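Local coordinates for topoisomerase I-like protein (Leishmania donovani, PDB 2B9S), which probably relaxes supercoiled DNA as the large subunit of a heterodimeric type IB topoisomerase, which nicks one strand and reseals it, at residues 300-312 / 321-333. Sequence-based numbering, arbitrary orientation.
Sequences ADTVGCCSLRVEH and VRFDFLGKDSIRY. With nucleotides of chain C; nucleotides of chain B.
The His312 and Phe325 side chains cross at about a right angle, His312 CD2 coming within 3.5 Å of Phe325 CB. The backbone N-H of Arg309 gives His312 ND1 a bond of 3.0 Å, tilted 25° from the ring plane, which helps set the ring's rotation. A water accepts from Leu326 N and, weakly, from His312 NE2, and His312 O accepts a bond from Asp324 N. Phe325 itself turns its ring back over its own backbone (chi1 68°), between N and the carbonyl carbon. One face there receives Leu308 CD2, a CH-pi contact 3.8 Å from the centroid, while Tyr333 CB lies against the opposite face; Val303 CG2 comes in obliquely at CD1. Strands 320-326 and 332-338 form a beta-hairpin of the catalytic core, and the turn between them brings Lys328 of the vanadate pocket to the nicked DNA. Beside that turn sits Thr302, its CG2 3.4 Å from both Gly327 O and Ser330 OG. Thr302 OG1 donates to OP1 of DG15 of chain C at 2.9 Å; Asp329 N donates to the same oxygen, so loop and turn grip one phosphate together. Next along the chain, Val303 N bonds Leu326 O, and a water joins Val303 O to Lys328 N. From there the extended lysine chain reaches O5' of DA1 of chain B through NZ, which also bonds a thymine O2.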
loop_
_atom_site.group_PDB
_atom_site.type_symbol
_atom_site.label_atom_id
_atom_site.label_comp_id
_atom_site.label_asym_id
_atom_site.label_seq_id
_atom_site.Cartn_x
_atom_site.Cartn_y
_atom_site.Cartn_z
ATOM N N ALA D 300 14.263 4.054 -1.007
ATOM C CA ALA D 300 14.279 5.043 -2.088
ATOM C C ALA D 300 14.024 6.432 -1.516
ATOM O O ALA D 300 13.364 6.591 -0.484
ATOM C CB ALA D 300 13.254 4.716 -3.180
ATOM N N ASP D 301 14.580 7.431 -2.187
ATOM C CA ASP D 301 14.521 8.818 -1.731
ATOM C C ASP D 301 13.202 9.438 -2.231
ATOM O O ASP D 301 13.060 9.784 -3.402
ATOM C CB ASP D 301 15.770 9.540 -2.261
ATOM C CG ASP D 301 15.770 11.028 -2.000
ATOM O OD1 ASP D 301 14.872 11.544 -1.286
ATOM O OD2 ASP D 301 16.712 11.682 -2.512
ATOM N N THR D 302 12.204 9.490 -1.354
ATOM C CA THR D 302 10.917 10.071 -1.713
ATOM C C THR D 302 10.465 10.929 -0.562
ATOM O O THR D 302 10.939 10.775 0.561
ATOM C CB THR D 302 9.806 9.036 -2.100
ATOM O OG1 THR D 302 9.420 8.261 -0.954
ATOM C CG2 THR D 302 10.229 8.156 -3.260
ATOM N N VAL D 303 9.579 11.863 -0.858
ATOM C CA VAL D 303 9.212 12.873 0.120
ATOM C C VAL D 303 7.712 13.088 0.151
ATOM O O VAL D 303 6.996 12.725 -0.785
ATOM C CB VAL D 303 9.955 14.226 -0.148
ATOM C CG1 VAL D 303 11.489 14.015 -0.115
ATOM C CG2 VAL D 303 9.519 14.833 -1.489
ATOM N N GLY D 304 7.246 13.644 1.254
ATOM C CA GLY D 304 5.914 14.233 1.324
ATOM C C GLY D 304 6.098 15.592 1.967
ATOM O O GLY D 304 7.197 16.138 1.974
ATOM N N CYS D 305 5.034 16.123 2.546
ATOM C CA CYS D 305 5.032 17.510 2.992
ATOM C C CYS D 305 6.225 17.907 3.900
ATOM O O CYS D 305 7.045 18.734 3.516
ATOM C CB CYS D 305 3.688 17.843 3.643
ATOM S SG CYS D 305 3.573 19.572 4.001
ATOM N N CYS D 306 6.320 17.288 5.076
ATOM C CA CYS D 306 7.310 17.639 6.085
ATOM C C CYS D 306 8.757 17.375 5.657
ATOM O O CYS D 306 9.688 17.904 6.281
ATOM C CB CYS D 306 7.010 16.930 7.416
ATOM S SG CYS D 306 5.389 17.347 8.189
ATOM N N SER D 307 8.951 16.587 4.598
ATOM C CA SER D 307 10.305 16.264 4.121
ATOM C C SER D 307 10.703 16.928 2.773
ATOM O O SER D 307 11.750 16.612 2.191
ATOM C CB SER D 307 10.517 14.739 4.105
ATOM O OG SER D 307 9.576 14.098 3.275
ATOM N N LEU D 308 9.876 17.846 2.272
ATOM C CA LEU D 308 10.244 18.590 1.058
ATOM C C LEU D 308 11.572 19.322 1.260
ATOM O O LEU D 308 11.833 19.865 2.318
ATOM C CB LEU D 308 9.159 19.575 0.628
ATOM C CG LEU D 308 7.791 19.005 0.242
ATOM C CD1 LEU D 308 6.731 20.110 0.301
ATOM C CD2 LEU D 308 7.815 18.280 -1.131
ATOM N N ARG D 309 12.408 19.291 0.228
ATOM C CA ARG D 309 13.714 19.938 0.249
ATOM C C ARG D 309 13.680 21.145 -0.702
ATOM O O ARG D 309 12.786 21.260 -1.555
ATOM C CB ARG D 309 14.816 18.948 -0.154
ATOM C CG ARG D 309 14.967 17.737 0.796
ATOM C CD ARG D 309 16.188 16.905 0.464
ATOM N NE ARG D 309 16.019 16.164 -0.782
ATOM C CZ ARG D 309 15.577 14.904 -0.872
ATOM N NH1 ARG D 309 15.238 14.222 0.217
ATOM N NH2 ARG D 309 15.453 14.334 -2.062
ATOM N N VAL D 310 14.667 22.026 -0.553
ATOM C CA VAL D 310 14.779 23.229 -1.378
ATOM C C VAL D 310 14.663 22.939 -2.887
ATOM O O VAL D 310 13.967 23.662 -3.611
ATOM C CB VAL D 310 16.058 24.044 -1.005
ATOM C CG1 VAL D 310 16.287 25.209 -1.986
ATOM C CG2 VAL D 310 15.949 24.529 0.443
ATOM N N GLU D 311 15.323 21.871 -3.340
ATOM C CA GLU D 311 15.226 21.392 -4.724
ATOM C C GLU D 311 13.814 21.017 -5.236
ATOM O O GLU D 311 13.610 20.880 -6.444
ATOM C CB GLU D 311 16.153 20.193 -4.911
ATOM C CG GLU D 311 15.815 18.975 -4.015
ATOM C CD GLU D 311 16.952 17.956 -3.938
ATOM O OE1 GLU D 311 17.826 17.968 -4.842
ATOM O OE2 GLU D 311 16.991 17.150 -2.972
ATOM N N HIS D 312 12.855 20.829 -4.334
ATOM C CA HIS D 312 11.537 20.299 -4.732
ATOM C C HIS D 312 10.549 21.370 -5.092
ATOM O O HIS D 312 9.522 21.061 -5.685
ATOM C CB HIS D 312 10.940 19.391 -3.652
ATOM C CG HIS D 312 11.716 18.132 -3.454
ATOM N ND1 HIS D 312 12.030 17.642 -2.213
ATOM C CD2 HIS D 312 12.304 17.301 -4.347
ATOM C CE1 HIS D 312 12.752 16.547 -2.345
ATOM N NE2 HIS D 312 12.935 16.320 -3.631
ATOM N N VAL D 321 4.087 28.720 -7.055
ATOM C CA VAL D 321 5.084 27.728 -6.670
ATOM C C VAL D 321 4.985 26.544 -7.618
ATOM O O VAL D 321 3.921 25.975 -7.791
ATOM C CB VAL D 321 4.926 27.253 -5.216
ATOM C CG1 VAL D 321 6.192 26.509 -4.752
ATOM C CG2 VAL D 321 4.672 28.417 -4.296
ATOM N N ARG D 322 6.099 26.225 -8.269
ATOM C CA ARG D 322 6.262 24.992 -9.026
ATOM C C ARG D 322 6.861 23.877 -8.141
ATOM O O ARG D 322 8.046 23.936 -7.762
ATOM C CB ARG D 322 7.175 25.230 -10.220
ATOM C CG ARG D 322 7.357 24.018 -11.089
ATOM C CD ARG D 322 7.933 24.398 -12.427
ATOM N NE ARG D 322 6.979 25.168 -13.226
ATOM C CZ ARG D 322 7.277 25.832 -14.350
ATOM N NH1 ARG D 322 8.514 25.839 -14.831
ATOM N NH2 ARG D 322 6.325 26.506 -14.990
ATOM N N PHE D 323 6.028 22.877 -7.835
ATOM C CA PHE D 323 6.425 21.635 -7.145
ATOM C C PHE D 323 6.930 20.588 -8.149
ATOM O O PHE D 323 6.302 20.364 -9.178
ATOM C CB PHE D 323 5.218 21.039 -6.409
ATOM C CG PHE D 323 4.759 21.843 -5.219
ATOM C CD1 PHE D 323 5.146 21.483 -3.935
ATOM C CD2 PHE D 323 3.927 22.948 -5.384
ATOM C CE1 PHE D 323 4.724 22.207 -2.829
ATOM C CE2 PHE D 323 3.507 23.680 -4.291
ATOM C CZ PHE D 323 3.907 23.314 -3.011
ATOM N N ASP D 324 8.053 19.942 -7.859
ATOM C CA ASP D 324 8.487 18.785 -8.661
ATOM C C ASP D 324 9.255 17.795 -7.792
ATOM O O ASP D 324 10.401 18.042 -7.390
ATOM C CB ASP D 324 9.321 19.228 -9.866
ATOM C CG ASP D 324 9.641 18.087 -10.829
ATOM O OD1 ASP D 324 9.232 16.916 -10.609
ATOM O OD2 ASP D 324 10.323 18.376 -11.828
ATOM N N PHE D 325 8.610 16.681 -7.468
ATOM C CA PHE D 325 9.214 15.723 -6.529
ATOM C C PHE D 325 8.638 14.331 -6.677
ATOM O O PHE D 325 7.517 14.158 -7.173
ATOM C CB PHE D 325 9.084 16.230 -5.074
ATOM C CG PHE D 325 7.669 16.264 -4.552
ATOM C CD1 PHE D 325 7.064 15.103 -4.056
ATOM C CD2 PHE D 325 6.943 17.461 -4.536
ATOM C CE1 PHE D 325 5.728 15.126 -3.559
ATOM C CE2 PHE D 325 5.613 17.508 -4.061
ATOM C CZ PHE D 325 5.007 16.333 -3.562
ATOM N N LEU D 326 9.395 13.331 -6.234
ATOM C CA LEU D 326 8.889 11.957 -6.179
ATOM C C LEU D 326 8.260 11.736 -4.814
ATOM O O LEU D 326 8.893 11.973 -3.769
ATOM C CB LEU D 326 10.010 10.932 -6.458
ATOM C CG LEU D 326 10.779 11.073 -7.791
ATOM C CD1 LEU D 326 11.880 10.030 -7.872
ATOM C CD2 LEU D 326 9.870 10.980 -9.037
ATOM N N GLY D 327 7.009 11.296 -4.816
ATOM C CA GLY D 327 6.310 10.991 -3.577
ATOM C C GLY D 327 6.220 9.498 -3.360
ATOM O O GLY D 327 6.983 8.729 -3.953
ATOM N N LYS D 328 5.279 9.079 -2.516
ATOM C CA LYS D 328 5.032 7.656 -2.286
ATOM C C LYS D 328 4.997 6.853 -3.595
ATOM O O LYS D 328 4.329 7.254 -4.562
ATOM C CB LYS D 328 3.724 7.456 -1.509
ATOM C CG LYS D 328 3.322 5.990 -1.364
ATOM C CD LYS D 328 2.156 5.835 -0.425
ATOM C CE LYS D 328 1.740 4.389 -0.296
ATOM N NZ LYS D 328 0.379 4.343 0.354
ATOM N N ASP D 329 5.702 5.719 -3.603
ATOM C CA ASP D 329 5.802 4.823 -4.776
ATOM C C ASP D 329 6.651 5.385 -5.922
ATOM O O ASP D 329 6.721 4.786 -7.005
ATOM C CB ASP D 329 4.419 4.367 -5.262
ATOM C CG ASP D 329 3.843 3.259 -4.398
ATOM O OD1 ASP D 329 2.816 3.489 -3.748
ATOM O OD2 ASP D 329 4.433 2.168 -4.333
ATOM N N SER D 330 7.331 6.508 -5.646
ATOM C CA SER D 330 8.214 7.186 -6.594
ATOM C C SER D 330 7.417 7.724 -7.771
ATOM O O SER D 330 7.940 7.889 -8.884
ATOM C CB SER D 330 9.384 6.280 -7.041
ATOM O OG SER D 330 10.217 6.009 -5.931
ATOM N N ILE D 331 6.149 8.018 -7.493
ATOM C CA ILE D 331 5.268 8.691 -8.447
ATOM C C ILE D 331 5.586 10.163 -8.356
ATOM O O ILE D 331 5.649 10.730 -7.264
ATOM C CB ILE D 331 3.747 8.417 -8.142
ATOM C CG1 ILE D 331 3.419 6.906 -8.181
ATOM C CG2 ILE D 331 2.821 9.241 -9.047
ATOM C CD1 ILE D 331 3.865 6.146 -9.448
ATOM N N ARG D 332 5.821 10.766 -9.514
ATOM C CA ARG D 332 6.210 12.155 -9.609
ATOM C C ARG D 332 5.020 13.081 -9.384
ATOM O O ARG D 332 3.932 12.849 -9.888
ATOM C CB ARG D 332 6.864 12.413 -10.977
ATOM C CG ARG D 332 7.490 13.785 -11.148
ATOM C CD ARG D 332 8.061 13.899 -12.534
ATOM N NE ARG D 332 8.803 15.147 -12.753
ATOM C CZ ARG D 332 9.548 15.404 -13.831
ATOM N NH1 ARG D 332 9.663 14.502 -14.795
ATOM N NH2 ARG D 332 10.181 16.568 -13.952
ATOM N N TYR D 333 5.233 14.104 -8.570
ATOM C CA TYR D 333 4.247 15.133 -8.359
ATOM C C TYR D 333 4.775 16.394 -9.050
ATOM O O TYR D 333 5.850 16.890 -8.696
ATOM C CB TYR D 333 4.028 15.356 -6.860
ATOM C CG TYR D 333 2.971 16.388 -6.541
ATOM C CD1 TYR D 333 3.278 17.755 -6.570
ATOM C CD2 TYR D 333 1.670 16.011 -6.216
ATOM C CE1 TYR D 333 2.343 18.709 -6.282
ATOM C CE2 TYR D 333 0.709 16.971 -5.925
ATOM C CZ TYR D 333 1.059 18.330 -5.958
ATOM O OH TYR D 333 0.143 19.323 -5.680
ATOM P P DG C 15 7.430 5.424 -0.062
ATOM O OP1 DG C 15 7.785 5.939 -1.385
ATOM O OP2 DG C 15 8.478 5.030 0.895
ATOM O "O5'" DG C 15 6.398 6.480 0.599
ATOM C "C5'" DG C 15 6.076 6.477 1.974
ATOM C "C4'" DG C 15 4.597 6.269 2.267
ATOM O "O4'" DG C 15 4.272 4.848 2.336
ATOM C "C3'" DG C 15 4.237 6.783 3.647
ATOM O "O3'" DG C 15 3.975 8.177 3.548
ATOM C "C2'" DG C 15 2.999 5.983 3.992
ATOM C "C1'" DG C 15 3.295 4.646 3.354
ATOM N N9 DG C 15 3.700 3.487 4.174
ATOM C C8 DG C 15 4.909 2.823 4.120
ATOM N N7 DG C 15 4.990 1.809 4.937
ATOM C C5 DG C 15 3.732 1.768 5.516
ATOM C C6 DG C 15 3.208 0.876 6.470
ATOM O O6 DG C 15 3.761 -0.086 6.968
ATOM N N1 DG C 15 1.919 1.191 6.877
ATOM C C2 DG C 15 1.201 2.250 6.382
ATOM N N2 DG C 15 -0.030 2.385 6.865
ATOM N N3 DG C 15 1.654 3.102 5.480
ATOM C C4 DG C 15 2.928 2.798 5.078
ATOM O "O5'" DA B 1 -1.184 5.980 -1.668
ATOM C "C5'" DA B 1 -1.592 5.451 -2.923
ATOM C "C4'" DA B 1 -0.518 4.563 -3.471
ATOM O "O4'" DA B 1 -0.384 3.367 -2.668
ATOM C "C3'" DA B 1 -0.892 4.076 -4.836
ATOM O "O3'" DA B 1 -0.448 5.050 -5.770
ATOM C "C2'" DA B 1 -0.171 2.731 -4.938
ATOM C "C1'" DA B 1 -0.071 2.250 -3.513
ATOM N N9 DA B 1 -0.950 1.159 -3.072
ATOM C C8 DA B 1 -2.216 1.311 -2.566
ATOM N N7 DA B 1 -2.793 0.203 -2.179
ATOM C C5 DA B 1 -1.836 -0.770 -2.444
ATOM C C6 DA B 1 -1.827 -2.172 -2.259
ATOM N N6 DA B 1 -2.858 -2.861 -1.721
ATOM N N1 DA B 1 -0.708 -2.834 -2.625
ATOM C C2 DA B 1 0.327 -2.169 -3.140
ATOM N N3 DA B 1 0.417 -0.866 -3.384
ATOM C C4 DA B 1 -0.689 -0.202 -2.996
ATOM P P DA C 14 9.009 -0.585 -1.846
ATOM O OP1 DA C 14 9.772 0.084 -2.914
ATOM O OP2 DA C 14 9.742 -1.056 -0.674
ATOM O "O5'" DA C 14 7.769 0.294 -1.394
ATOM C "C5'" DA C 14 7.121 1.223 -2.276
ATOM C "C4'" DA C 14 6.242 2.117 -1.421
ATOM O "O4'" DA C 14 5.263 1.327 -0.682
ATOM C "C3'" DA C 14 7.008 2.854 -0.342
ATOM O "O3'" DA C 14 6.474 4.166 -0.257
ATOM C "C2'" DA C 14 6.730 2.038 0.933
ATOM C "C1'" DA C 14 5.270 1.640 0.712
ATOM N N9 DA C 14 4.758 0.520 1.535
ATOM C C8 DA C 14 5.385 -0.664 1.873
ATOM N N7 DA C 14 4.653 -1.491 2.622
ATOM C C5 DA C 14 3.463 -0.781 2.802
ATOM C C6 DA C 14 2.250 -1.066 3.484
ATOM N N6 DA C 14 1.995 -2.182 4.179
ATOM N N1 DA C 14 1.270 -0.141 3.457
ATOM C C2 DA C 14 1.455 0.994 2.764
ATOM N N3 DA C 14 2.549 1.363 2.078
ATOM C C4 DA C 14 3.518 0.436 2.134
HETATM O O HOH W 1 4.573 11.635 -0.886
HETATM O O HOH W 2 12.324 13.534 -4.923
#